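Side-chain contacts in FACT complex subunit SPT16 (Ashbya gossypii, PDB 6A8M), which probably acts, as part of the FACT complex, as a histone chaperone that reorganises nucleosomes during transcription, replication and repair, the present chain being its N-terminal peptidase-like domain: residues Q47-T50 and I51-W55; A175-D178 and E179-A183; K267-R271 and V272-S276; T338-Q341 and I342-A346; S367-G370 and L371-D375. All coordinates share one frame; numbering follows the deposited sequence.

Contact 1: residues Q47-T50 and I51-W55; sequences QKTT and ILHNW
Thr49 lays its methyl group alongside the imidazole of His53 one helical turn further on, with CG2 of Thr49 4.0 Å from NE2 of His53. With OG1 turned beside the backbone N (chi1 -59°), the methyl of Thr49 is left to lean along the helix toward its C-terminal end. The ring also passes close to the backbone, CD2 of His53 lying 3.2 Å from O of Thr49. ND1 of His53 accepts a hydrogen bond from the backbone N of Phe61, which fixes how the ring is rotated. Thr50 and Asn54 repeat the pattern on the next flank: CG2 of Thr50 is 3.9 Å from ND2 of Asn54, while OG1 of Thr50 is engaged by Tyr140 and Glu60. Ile51 reaches back over the first turn, its CG1 3.3 Å from O of Gln47. That same oxygen accepts from N of Ile51 at 2.9 Å in a nearly straight bond (170°), the first of the i to i+4 bonds that continue along the helix, Asn54 N to Thr50 O among them. Gln47 is the N-cap residue, and Asp138 receives the backbone N of Lys48 and Thr49. In the N-terminal lobe, helix 48-57 sets Thr49 and Leu52 against strand 32-37, His53 against strand 64-68, and Ile51 and Leu52 against Trp174 of helix 167-174.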
loop_
_atom_site.group_PDB
_atom_site.type_symbol
_atom_site.label_atom_id
_atom_site.label_comp_id
_atom_site.label_asym_id
_atom_site.label_seq_id
_atom_site.Cartn_x
_atom_site.Cartn_y
_atom_site.Cartn_z
ATOM N N GLN A 47 7.859 3.776 -3.712
ATOM C CA GLN A 47 8.793 4.773 -3.191
ATOM C C GLN A 47 8.022 6.020 -2.757
ATOM O O GLN A 47 6.962 6.348 -3.301
ATOM C CB GLN A 47 9.855 5.134 -4.230
ATOM C CG GLN A 47 10.754 3.937 -4.622
ATOM C CD GLN A 47 12.056 4.345 -5.264
ATOM O OE1 GLN A 47 13.089 4.379 -4.600
ATOM N NE2 GLN A 47 12.022 4.652 -6.562
ATOM N N LYS A 48 8.554 6.708 -1.745
ATOM C CA LYS A 48 7.778 7.781 -1.136
ATOM C C LYS A 48 7.471 8.880 -2.135
ATOM O O LYS A 48 6.387 9.477 -2.101
ATOM C CB LYS A 48 8.516 8.349 0.073
ATOM C CG LYS A 48 8.787 7.311 1.136
ATOM C CD LYS A 48 7.511 6.738 1.706
ATOM C CE LYS A 48 7.832 5.520 2.613
ATOM N NZ LYS A 48 8.870 5.820 3.647
ATOM N N THR A 49 8.410 9.170 -3.031
ATOM C CA THR A 49 8.176 10.259 -3.974
ATOM C C THR A 49 7.103 9.885 -4.979
ATOM O O THR A 49 6.249 10.716 -5.323
ATOM C CB THR A 49 9.477 10.633 -4.680
ATOM O OG1 THR A 49 10.433 11.021 -3.689
ATOM C CG2 THR A 49 9.242 11.786 -5.613
ATOM N N THR A 50 7.107 8.628 -5.428
ATOM C CA THR A 50 6.041 8.149 -6.304
ATOM C C THR A 50 4.700 8.166 -5.598
ATOM O O THR A 50 3.689 8.573 -6.180
ATOM C CB THR A 50 6.366 6.739 -6.801
ATOM O OG1 THR A 50 7.581 6.772 -7.549
ATOM C CG2 THR A 50 5.212 6.180 -7.678
ATOM N N ILE A 51 4.664 7.721 -4.338
ATOM C CA ILE A 51 3.419 7.795 -3.575
ATOM C C ILE A 51 2.949 9.241 -3.496
ATOM O O ILE A 51 1.775 9.542 -3.730
ATOM C CB ILE A 51 3.610 7.176 -2.179
ATOM C CG1 ILE A 51 3.906 5.685 -2.298
ATOM C CG2 ILE A 51 2.366 7.382 -1.318
ATOM C CD1 ILE A 51 4.382 5.073 -0.978
ATOM N N LEU A 52 3.872 10.164 -3.189
ATOM C CA LEU A 52 3.513 11.571 -3.093
ATOM C C LEU A 52 2.892 12.070 -4.395
ATOM O O LEU A 52 1.869 12.774 -4.373
ATOM C CB LEU A 52 4.748 12.397 -2.718
ATOM C CG LEU A 52 4.488 13.909 -2.588
ATOM C CD1 LEU A 52 3.631 14.238 -1.367
ATOM C CD2 LEU A 52 5.837 14.558 -2.495
ATOM N N HIS A 53 3.466 11.684 -5.544
ATOM C CA HIS A 53 2.872 12.081 -6.823
ATOM C C HIS A 53 1.472 11.517 -6.973
ATOM O O HIS A 53 0.547 12.229 -7.380
ATOM C CB HIS A 53 3.733 11.629 -8.001
ATOM C CG HIS A 53 4.936 12.482 -8.213
ATOM N ND1 HIS A 53 5.443 12.749 -9.462
ATOM C CD2 HIS A 53 5.736 13.128 -7.334
ATOM C CE1 HIS A 53 6.504 13.532 -9.347
ATOM N NE2 HIS A 53 6.712 13.763 -8.062
ATOM N N ASN A 54 1.299 10.238 -6.637
ATOM C CA ASN A 54 -0.011 9.623 -6.770
ATOM C C ASN A 54 -1.011 10.320 -5.872
ATOM O O ASN A 54 -2.170 10.522 -6.258
ATOM C CB ASN A 54 0.075 8.138 -6.445
ATOM C CG ASN A 54 0.746 7.346 -7.538
ATOM O OD1 ASN A 54 0.747 7.759 -8.696
ATOM N ND2 ASN A 54 1.295 6.190 -7.182
ATOM N N TRP A 55 -0.561 10.726 -4.681
ATOM C CA TRP A 55 -1.427 11.421 -3.728
ATOM C C TRP A 55 -1.760 12.835 -4.199
ATOM O O TRP A 55 -2.930 13.237 -4.217
ATOM C CB TRP A 55 -0.748 11.462 -2.351
ATOM C CG TRP A 55 -1.631 11.930 -1.213
ATOM C CD1 TRP A 55 -2.796 11.340 -0.769
ATOM C CD2 TRP A 55 -1.411 13.064 -0.364
ATOM N NE1 TRP A 55 -3.301 12.046 0.294
ATOM C CE2 TRP A 55 -2.464 13.094 0.574
ATOM C CE3 TRP A 55 -0.407 14.036 -0.287
ATOM C CZ2 TRP A 55 -2.568 14.084 1.552
ATOM C CZ3 TRP A 55 -0.500 15.012 0.688
ATOM C CH2 TRP A 55 -1.584 15.037 1.594
#

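Contact 2: residues A175-D178 and E179-A183; sequences AVKD and EKEQA
The carboxylates of Asp178 and Glu181 are turned 62° against each other, and the side chains cross at about a right angle. OD1 of Asp178 is met nearly end-on by N of Glu181 at 2.9 Å, and OE2 of Glu181 answers through its anti lone pair, accepting from N of Asp178 at 2.9 Å. These reciprocal bonds make a capping box at the start of helix 179-208. In the amide plane of Gln182, NE2 reaches O of Lys177 at 3.0 Å, though it comes from above that carbonyl's plane. Lys177 runs across Glu181, its CD 3.8 Å from CB of Glu181; bends at chi2 and chi4 bring NZ back to O of Ala175, and a water joins NZ to OE1 of Glu181. Tyr298 also bonds OE1. The box brings two acids close, OD1 of Asp178 lying 3.6 Å from OE2 of Glu181; the salt bridge from Arg15 to OD2 of Asp178 and the positive end of the helix dipole would probably offset their repulsion.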
loop_
_atom_site.group_PDB
_atom_site.type_symbol
_atom_site.label_atom_id
_atom_site.label_comp_id
_atom_site.label_asym_id
_atom_site.label_seq_id
_atom_site.Cartn_x
_atom_site.Cartn_y
_atom_site.Cartn_z
ATOM N N ALA A 175 -2.489 9.083 6.020
ATOM C CA ALA A 175 -3.175 7.945 6.627
ATOM C C ALA A 175 -4.679 7.979 6.357
ATOM O O ALA A 175 -5.271 6.987 5.916
ATOM C CB ALA A 175 -2.908 7.941 8.136
ATOM N N VAL A 176 -5.314 9.100 6.649
ATOM C CA VAL A 176 -6.768 9.184 6.593
ATOM C C VAL A 176 -7.200 9.269 5.135
ATOM O O VAL A 176 -6.679 10.086 4.366
ATOM C CB VAL A 176 -7.273 10.385 7.401
ATOM C CG1 VAL A 176 -8.733 10.685 7.059
ATOM C CG2 VAL A 176 -7.084 10.137 8.909
ATOM N N LYS A 177 -8.154 8.427 4.753
ATOM C CA LYS A 177 -8.598 8.325 3.372
ATOM C C LYS A 177 -9.850 9.170 3.196
ATOM O O LYS A 177 -10.790 9.065 3.994
ATOM C CB LYS A 177 -8.879 6.864 3.003
ATOM C CG LYS A 177 -7.644 5.963 3.088
ATOM C CD LYS A 177 -6.680 6.217 1.909
ATOM C CE LYS A 177 -5.331 5.524 2.155
ATOM N NZ LYS A 177 -4.541 6.302 3.146
ATOM N N ASP A 178 -9.866 10.011 2.163
ATOM C CA ASP A 178 -11.036 10.846 1.950
ATOM C C ASP A 178 -12.095 10.022 1.233
ATOM O O ASP A 178 -11.916 8.827 0.995
ATOM C CB ASP A 178 -10.667 12.144 1.216
ATOM C CG ASP A 178 -10.265 11.953 -0.242
ATOM O OD1 ASP A 178 -10.544 10.906 -0.845
ATOM O OD2 ASP A 178 -9.674 12.914 -0.803
ATOM N N GLU A 179 -13.210 10.664 0.901
ATOM C CA GLU A 179 -14.341 9.953 0.306
ATOM C C GLU A 179 -13.933 9.221 -0.967
ATOM O O GLU A 179 -14.290 8.048 -1.174
ATOM C CB GLU A 179 -15.456 10.949 0.003
ATOM C CG GLU A 179 -16.739 10.697 0.729
ATOM C CD GLU A 179 -17.850 11.612 0.232
ATOM O OE1 GLU A 179 -18.831 11.099 -0.349
ATOM O OE2 GLU A 179 -17.730 12.848 0.398
ATOM N N LYS A 180 -13.205 9.914 -1.846
ATOM C CA LYS A 180 -12.819 9.333 -3.125
ATOM C C LYS A 180 -11.881 8.155 -2.916
ATOM O O LYS A 180 -12.037 7.098 -3.542
ATOM C CB LYS A 180 -12.165 10.408 -3.993
ATOM C CG LYS A 180 -11.766 9.934 -5.358
ATOM C CD LYS A 180 -11.130 11.051 -6.209
ATOM C CE LYS A 180 -9.843 11.602 -5.598
ATOM N NZ LYS A 180 -9.102 12.500 -6.560
ATOM N N GLU A 181 -10.904 8.321 -2.025
ATOM C CA GLU A 181 -9.943 7.258 -1.775
ATOM C C GLU A 181 -10.625 6.029 -1.212
ATOM O O GLU A 181 -10.250 4.899 -1.546
ATOM C CB GLU A 181 -8.881 7.753 -0.806
ATOM C CG GLU A 181 -8.068 8.922 -1.365
ATOM C CD GLU A 181 -7.019 9.422 -0.384
ATOM O OE1 GLU A 181 -5.817 9.279 -0.662
ATOM O OE2 GLU A 181 -7.398 9.944 0.674
ATOM N N GLN A 182 -11.590 6.226 -0.306
ATOM C CA GLN A 182 -12.290 5.075 0.246
ATOM C C GLN A 182 -13.034 4.314 -0.859
ATOM O O GLN A 182 -13.048 3.080 -0.855
ATOM C CB GLN A 182 -13.229 5.517 1.368
ATOM C CG GLN A 182 -12.480 6.045 2.619
ATOM C CD GLN A 182 -13.416 6.243 3.778
ATOM O OE1 GLN A 182 -14.392 5.503 3.929
ATOM N NE2 GLN A 182 -13.116 7.226 4.628
ATOM N N ALA A 183 -13.571 5.032 -1.854
ATOM C CA ALA A 183 -14.224 4.365 -2.977
ATOM C C ALA A 183 -13.215 3.553 -3.783
ATOM O O ALA A 183 -13.469 2.391 -4.117
ATOM C CB ALA A 183 -14.930 5.392 -3.867
HETATM O O HOH W 1 -5.713 11.466 1.852
HETATM O O HOH W 2 -4.097 8.575 1.295
#

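Contact 3: residues K267-R271 and V272-S276; sequences KYDLR and VSARS
Asp269 and Ala274 meet across an Asx turn that leads into a type I beta turn, in the loop between strands 261-263 and 285-295 of the peptidase-like lobe. The apolar part is small: the methyl CB of Ala274 lies directly over one face of the carboxylate, 3.5 Å from CG of Asp269. A beta-turn hydrogen bond runs from N of Ala274 to O of Arg271 at 2.8 Å. Ionically, Arg271 grips Asp269 side-on, NE of Arg271 bonding to OD1 of Asp269 at 2.9 Å and NH2 of Arg271 to OD2 of Asp269 at 2.8 Å in a salt bridge. The carboxylate sits at the edge of the guanidinium, nearly in its plane, whereas NH2 meets OD2 from above the carboxylate plane. OD1 also takes the backbone N of Arg271, closing the Asx turn, and the two donors come from opposite faces of the carboxylate. CG of Asp269 lies anti to its backbone nitrogen (chi1 -176°), which swings the acid over the turn, while a bend at chi3 folds the arginine back. Over one face of the guanidinium lies OG of Ser273, offset toward the rim. Gln263 bonds N of Asp269 and O of Arg275, tying both arms to strand 261-263. Two waters meet OD2 of Asp269: one is shared with OG of Ser273, the other donates to OD2 at 2.9 Å and accepts from N of Arg275 at 3.1 Å.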
loop_
_atom_site.group_PDB
_atom_site.type_symbol
_atom_site.label_atom_id
_atom_site.label_comp_id
_atom_site.label_asym_id
_atom_site.label_seq_id
_atom_site.Cartn_x
_atom_site.Cartn_y
_atom_site.Cartn_z
ATOM N N LYS A 267 6.579 -26.564 3.827
ATOM C CA LYS A 267 7.224 -25.381 4.379
ATOM C C LYS A 267 6.464 -24.125 3.975
ATOM O O LYS A 267 6.158 -23.923 2.793
ATOM C CB LYS A 267 8.678 -25.281 3.931
ATOM C CG LYS A 267 9.479 -26.543 4.249
ATOM C CD LYS A 267 9.558 -26.789 5.752
ATOM C CE LYS A 267 10.459 -27.986 6.060
ATOM N NZ LYS A 267 11.792 -27.825 5.383
ATOM N N TYR A 268 6.168 -23.277 4.953
ATOM C CA TYR A 268 5.442 -22.041 4.716
ATOM C C TYR A 268 6.249 -20.865 5.247
ATOM O O TYR A 268 7.084 -21.011 6.139
ATOM C CB TYR A 268 4.072 -22.032 5.386
ATOM C CG TYR A 268 3.193 -23.249 5.192
ATOM C CD1 TYR A 268 3.394 -24.414 5.935
ATOM C CD2 TYR A 268 2.115 -23.211 4.314
ATOM C CE1 TYR A 268 2.551 -25.515 5.775
ATOM C CE2 TYR A 268 1.281 -24.297 4.149
ATOM C CZ TYR A 268 1.489 -25.444 4.880
ATOM O OH TYR A 268 0.631 -26.516 4.736
ATOM N N ASP A 269 5.971 -19.692 4.701
ATOM C CA ASP A 269 6.739 -18.490 5.021
ATOM C C ASP A 269 5.747 -17.339 5.115
ATOM O O ASP A 269 5.121 -16.974 4.120
ATOM C CB ASP A 269 7.817 -18.245 3.960
ATOM C CG ASP A 269 8.729 -17.061 4.289
ATOM O OD1 ASP A 269 8.516 -16.366 5.317
ATOM O OD2 ASP A 269 9.671 -16.841 3.502
ATOM N N LEU A 270 5.573 -16.795 6.316
ATOM C CA LEU A 270 4.633 -15.705 6.564
ATOM C C LEU A 270 5.323 -14.359 6.726
ATOM O O LEU A 270 4.654 -13.360 7.034
ATOM C CB LEU A 270 3.796 -16.001 7.806
ATOM C CG LEU A 270 3.119 -17.369 7.780
ATOM C CD1 LEU A 270 2.144 -17.555 8.939
ATOM C CD2 LEU A 270 2.444 -17.560 6.415
ATOM N N ARG A 271 6.640 -14.306 6.554
ATOM C CA ARG A 271 7.342 -13.036 6.619
ATOM C C ARG A 271 6.899 -12.110 5.489
ATOM O O ARG A 271 6.433 -12.543 4.429
ATOM C CB ARG A 271 8.852 -13.261 6.554
ATOM C CG ARG A 271 9.362 -14.087 7.704
ATOM C CD ARG A 271 10.827 -14.444 7.475
ATOM N NE ARG A 271 10.995 -15.210 6.238
ATOM C CZ ARG A 271 12.169 -15.588 5.743
ATOM N NH1 ARG A 271 13.294 -15.247 6.367
ATOM N NH2 ARG A 271 12.215 -16.300 4.618
ATOM N N VAL A 272 7.062 -10.806 5.737
ATOM C CA VAL A 272 6.672 -9.780 4.773
ATOM C C VAL A 272 7.293 -10.042 3.405
ATOM O O VAL A 272 6.676 -9.788 2.364
ATOM C CB VAL A 272 7.067 -8.389 5.312
ATOM C CG1 VAL A 272 6.796 -7.311 4.286
ATOM C CG2 VAL A 272 6.340 -8.099 6.616
ATOM N N SER A 273 8.528 -10.534 3.386
ATOM C CA SER A 273 9.244 -10.786 2.143
ATOM C C SER A 273 8.792 -12.053 1.420
ATOM O O SER A 273 9.268 -12.314 0.305
ATOM C CB SER A 273 10.729 -10.904 2.462
ATOM O OG SER A 273 10.875 -11.903 3.459
ATOM N N ALA A 274 7.901 -12.845 2.024
ATOM C CA ALA A 274 7.596 -14.170 1.492
ATOM C C ALA A 274 6.938 -14.087 0.121
ATOM O O ALA A 274 6.159 -13.171 -0.166
ATOM C CB ALA A 274 6.669 -14.937 2.440
ATOM N N ARG A 275 7.244 -15.085 -0.714
ATOM C CA ARG A 275 6.650 -15.289 -2.030
ATOM C C ARG A 275 6.103 -16.713 -2.128
ATOM O O ARG A 275 6.192 -17.505 -1.182
ATOM C CB ARG A 275 7.672 -15.040 -3.146
ATOM C CG ARG A 275 7.903 -13.570 -3.457
ATOM C CD ARG A 275 8.892 -13.410 -4.601
ATOM N NE ARG A 275 10.261 -13.557 -4.126
ATOM C CZ ARG A 275 11.328 -13.648 -4.909
ATOM N NH1 ARG A 275 11.210 -13.612 -6.229
ATOM N NH2 ARG A 275 12.518 -13.780 -4.360
ATOM N N SER A 276 5.551 -17.049 -3.296
ATOM C CA SER A 276 5.062 -18.401 -3.533
ATOM C C SER A 276 6.194 -19.401 -3.344
ATOM O O SER A 276 7.356 -19.128 -3.669
ATOM C CB SER A 276 4.497 -18.560 -4.953
ATOM O OG SER A 276 3.223 -17.949 -5.086
HETATM O O HOH W 3 9.116 -17.040 0.709
HETATM O O HOH W 4 10.746 -14.320 2.686
#

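Contact 4: residues T338-Q341 and I342-A346; sequences TPKQ and IYDGA
Thr338 and Ile342 begin the i to i+4 backbone bonding of helix 339-353, N of Ile342 donating to O of Thr338 at 3.1 Å. A capping box closes the first turn: N of Gln341 donates to OG1 of Thr338 at 3.0 Å, and N of Thr338 donates to OE1 of Gln341 at 3.0 Å, from above the plane of the side-chain amide. The threonine hydroxyl lies between its backbone N and carbonyl carbon (chi1 62°), where it faces the first turn. Ile342 runs back under the cap, its CG1 3.4 Å from O of Thr338, while its other flanks pack on Ile328 of helix 312-332 and on Val365 and Leu380. Lys340 slants across Asp344 one turn on. The contact is made by the aliphatic part of the lysine: CG, anti to the backbone N (chi1 179°), comes within 3.4 Å of OD2 of Asp344, and the extended chain beyond carries CE past the same oxygen. OD1 of Asp344 is bonded by Asn382, and OH of Tyr343 by O of Thr362. With NZ of Lys340 5.0 Å from OD2 of Asp344, attraction between the charges is probably modest; the box, in contrast, satisfies two backbone N-H groups at the helix start.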
loop_
_atom_site.group_PDB
_atom_site.type_symbol
_atom_site.label_atom_id
_atom_site.label_comp_id
_atom_site.label_asym_id
_atom_site.label_seq_id
_atom_site.Cartn_x
_atom_site.Cartn_y
_atom_site.Cartn_z
ATOM N N THR A 338 -3.465 2.245 19.740
ATOM C CA THR A 338 -2.130 2.109 19.174
ATOM C C THR A 338 -1.965 0.748 18.516
ATOM O O THR A 338 -2.684 -0.201 18.834
ATOM C CB THR A 338 -1.061 2.269 20.263
ATOM O OG1 THR A 338 -1.217 1.238 21.242
ATOM C CG2 THR A 338 -1.166 3.619 20.987
ATOM N N PRO A 339 -1.031 0.627 17.569
ATOM C CA PRO A 339 -0.660 -0.707 17.070
ATOM C C PRO A 339 -0.385 -1.709 18.180
ATOM O O PRO A 339 -0.813 -2.871 18.105
ATOM C CB PRO A 339 0.611 -0.410 16.258
ATOM C CG PRO A 339 0.386 1.043 15.768
ATOM C CD PRO A 339 -0.303 1.718 16.895
ATOM N N LYS A 340 0.323 -1.261 19.221
ATOM C CA LYS A 340 0.675 -2.134 20.333
ATOM C C LYS A 340 -0.563 -2.655 21.053
ATOM O O LYS A 340 -0.635 -3.839 21.387
ATOM C CB LYS A 340 1.575 -1.391 21.308
ATOM C CG LYS A 340 1.986 -2.219 22.525
ATOM C CD LYS A 340 2.936 -1.430 23.390
ATOM C CE LYS A 340 3.229 -2.152 24.694
ATOM N NZ LYS A 340 4.105 -1.342 25.596
ATOM N N GLN A 341 -1.547 -1.785 21.310
ATOM C CA GLN A 341 -2.766 -2.249 21.964
ATOM C C GLN A 341 -3.491 -3.277 21.106
ATOM O O GLN A 341 -4.023 -4.272 21.619
ATOM C CB GLN A 341 -3.681 -1.059 22.262
ATOM C CG GLN A 341 -3.189 -0.200 23.399
ATOM C CD GLN A 341 -3.902 1.135 23.500
ATOM O OE1 GLN A 341 -4.452 1.641 22.525
ATOM N NE2 GLN A 341 -3.882 1.716 24.690
ATOM N N ILE A 342 -3.520 -3.059 19.789
ATOM C CA ILE A 342 -4.185 -4.002 18.900
ATOM C C ILE A 342 -3.440 -5.332 18.880
ATOM O O ILE A 342 -4.025 -6.397 19.103
ATOM C CB ILE A 342 -4.292 -3.403 17.488
ATOM C CG1 ILE A 342 -5.163 -2.152 17.501
ATOM C CG2 ILE A 342 -4.856 -4.416 16.522
ATOM C CD1 ILE A 342 -4.950 -1.266 16.286
ATOM N N TYR A 343 -2.131 -5.291 18.620
ATOM C CA TYR A 343 -1.369 -6.537 18.583
ATOM C C TYR A 343 -1.431 -7.254 19.933
ATOM O O TYR A 343 -1.652 -8.469 19.986
ATOM C CB TYR A 343 0.092 -6.280 18.172
ATOM C CG TYR A 343 0.831 -7.581 18.052
ATOM C CD1 TYR A 343 0.634 -8.403 16.951
ATOM C CD2 TYR A 343 1.658 -8.022 19.080
ATOM C CE1 TYR A 343 1.255 -9.618 16.850
ATOM C CE2 TYR A 343 2.296 -9.242 18.996
ATOM C CZ TYR A 343 2.082 -10.033 17.874
ATOM O OH TYR A 343 2.701 -11.245 17.780
ATOM N N ASP A 344 -1.228 -6.524 21.042
ATOM C CA ASP A 344 -1.268 -7.178 22.355
ATOM C C ASP A 344 -2.645 -7.775 22.649
ATOM O O ASP A 344 -2.738 -8.821 23.300
ATOM C CB ASP A 344 -0.864 -6.200 23.459
ATOM C CG ASP A 344 0.626 -5.910 23.474
ATOM O OD1 ASP A 344 1.349 -6.575 22.712
ATOM O OD2 ASP A 344 1.068 -5.041 24.274
ATOM N N GLY A 345 -3.720 -7.127 22.192
ATOM C CA GLY A 345 -5.048 -7.716 22.362
ATOM C C GLY A 345 -5.201 -9.043 21.633
ATOM O O GLY A 345 -5.878 -9.954 22.115
ATOM N N ALA A 346 -4.616 -9.151 20.437
ATOM C CA ALA A 346 -4.577 -10.427 19.731
ATOM C C ALA A 346 -3.792 -11.470 20.524
ATOM O O ALA A 346 -4.204 -12.630 20.624
ATOM C CB ALA A 346 -3.968 -10.229 18.339
#

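Contact 5: residues S367-G370 and L371-D375; sequences SLMG and LEFRD
Met369 and Phe373 form a Met-aromatic contact, SD of Met369 standing obliquely to the ring, 4.6 Å from its centroid and 40° off the normal. The methionine CG, anti to the backbone N (chi1 -179°), also lies 3.3 Å from O of Phe373. Two backbone bonds hold the loop that carries this pair: N of Gly370 donates to O of Glu372 at 3.0 Å, and N of Asp375 to O of Leu368 at 3.2 Å. The Leu368 oxygen is held from both faces of its plane, since OG of Ser367 donates to it at 2.7 Å from the other side. A water then donates to OG of Ser367 and to O of Phe373 at 2.6 Å, and it lies above one face of the Phe373 ring, toward its rim. Arg374 passes along Ser367, its CG 3.5 Å from OG of Ser367, with CB of Ser367 over a face of the guanidinium. Further out, Asn364 bonds NH2 of Arg374, while Ser171 and Gln377 hold the carboxylate of Asp375. The loop leaves strand 364-368 near the centre of the chain, with Met369 and Phe373 against strand 298-308 and Leu371 and Glu372 against helix 48-57 of the N-terminal lobe.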
loop_
_atom_site.group_PDB
_atom_site.type_symbol
_atom_site.label_atom_id
_atom_site.label_comp_id
_atom_site.label_asym_id
_atom_site.label_seq_id
_atom_site.Cartn_x
_atom_site.Cartn_y
_atom_site.Cartn_z
ATOM N N SER A 367 -0.927 -3.953 8.687
ATOM C CA SER A 367 -0.451 -2.578 8.664
ATOM C C SER A 367 -1.525 -1.665 8.102
ATOM O O SER A 367 -2.506 -2.111 7.508
ATOM C CB SER A 367 0.812 -2.445 7.817
ATOM O OG SER A 367 0.485 -2.466 6.441
ATOM N N LEU A 368 -1.315 -0.362 8.304
ATOM C CA LEU A 368 -1.980 0.622 7.463
ATOM C C LEU A 368 -1.666 0.336 5.996
ATOM O O LEU A 368 -0.553 -0.079 5.655
ATOM C CB LEU A 368 -1.514 2.026 7.864
ATOM C CG LEU A 368 -2.373 3.259 7.619
ATOM C CD1 LEU A 368 -3.702 3.209 8.352
ATOM C CD2 LEU A 368 -1.551 4.484 8.080
ATOM N N MET A 369 -2.651 0.576 5.127
ATOM C CA MET A 369 -2.530 0.305 3.698
ATOM C C MET A 369 -3.223 1.427 2.933
ATOM O O MET A 369 -4.157 2.051 3.441
ATOM C CB MET A 369 -3.148 -1.072 3.356
ATOM C CG MET A 369 -3.066 -1.512 1.889
ATOM S SD MET A 369 -3.581 -3.229 1.736
ATOM C CE MET A 369 -5.226 -3.105 2.437
ATOM N N GLY A 370 -2.752 1.688 1.716
ATOM C CA GLY A 370 -3.374 2.712 0.880
ATOM C C GLY A 370 -2.643 2.806 -0.442
ATOM O O GLY A 370 -2.532 1.805 -1.160
ATOM N N LEU A 371 -2.112 3.996 -0.760
ATOM C CA LEU A 371 -1.210 4.116 -1.903
ATOM C C LEU A 371 0.048 3.287 -1.700
ATOM O O LEU A 371 0.629 2.790 -2.674
ATOM C CB LEU A 371 -0.849 5.587 -2.128
ATOM C CG LEU A 371 -2.010 6.493 -2.555
ATOM C CD1 LEU A 371 -1.643 7.975 -2.486
ATOM C CD2 LEU A 371 -2.431 6.141 -3.993
ATOM N N GLU A 372 0.488 3.137 -0.453
ATOM C CA GLU A 372 1.574 2.229 -0.095
ATOM C C GLU A 372 0.954 0.915 0.359
ATOM O O GLU A 372 0.049 0.916 1.203
ATOM C CB GLU A 372 2.427 2.831 1.020
ATOM C CG GLU A 372 3.738 2.131 1.301
ATOM C CD GLU A 372 4.638 2.982 2.189
ATOM O OE1 GLU A 372 5.853 2.744 2.213
ATOM O OE2 GLU A 372 4.122 3.896 2.858
ATOM N N PHE A 373 1.425 -0.200 -0.204
ATOM C CA PHE A 373 0.843 -1.491 0.160
ATOM C C PHE A 373 1.041 -1.795 1.639
ATOM O O PHE A 373 0.101 -2.230 2.329
ATOM C CB PHE A 373 1.427 -2.635 -0.672
ATOM C CG PHE A 373 0.834 -3.941 -0.309
ATOM C CD1 PHE A 373 -0.469 -4.228 -0.684
ATOM C CD2 PHE A 373 1.532 -4.865 0.475
ATOM C CE1 PHE A 373 -1.067 -5.418 -0.321
ATOM C CE2 PHE A 373 0.924 -6.054 0.841
ATOM C CZ PHE A 373 -0.374 -6.324 0.442
ATOM N N ARG A 374 2.243 -1.550 2.153
ATOM C CA ARG A 374 2.557 -1.762 3.565
ATOM C C ARG A 374 3.263 -0.525 4.103
ATOM O O ARG A 374 4.388 -0.209 3.695
ATOM C CB ARG A 374 3.420 -3.010 3.763
ATOM C CG ARG A 374 3.693 -3.320 5.255
ATOM C CD ARG A 374 4.637 -4.492 5.394
ATOM N NE ARG A 374 4.764 -4.928 6.792
ATOM C CZ ARG A 374 3.893 -5.733 7.406
ATOM N NH1 ARG A 374 2.822 -6.185 6.765
ATOM N NH2 ARG A 374 4.096 -6.077 8.684
ATOM N N ASP A 375 2.581 0.191 4.990
ATOM C CA ASP A 375 3.167 1.354 5.652
ATOM C C ASP A 375 3.954 0.865 6.858
ATOM O O ASP A 375 3.389 0.567 7.918
ATOM C CB ASP A 375 2.075 2.334 6.043
ATOM C CG ASP A 375 2.625 3.643 6.583
ATOM O OD1 ASP A 375 3.803 3.702 7.013
ATOM O OD2 ASP A 375 1.840 4.610 6.612
HETATM O O HOH W 5 0.106 -4.115 4.182
#

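Contacts 1 and 5 are buried and touch, Ile51 and Trp55 packing on Leu371 and Ile51 and Lys48 on Glu372, so they join the N-terminal lobe to the peptidase-like lobe. Contact 2 reaches both, through Trp55 and Glu181 and through Lys177 and Gly370, and is partly buried. Contacts 3 and 4 lie further out, about 23 Å apart between centres; contact 3 is at the surface but meets contact 5 where Val272 packs on Arg374. Contacts 1, 2 and 4 lie at helix starts, two with capping boxes, acidic in 2 and threonine-glutamine in 4. Contacts 3 and 5 shape loops, 3 by a surface salt bridge and waters, 5 by backbone bonds, a water and a buried sulfur-aromatic contact.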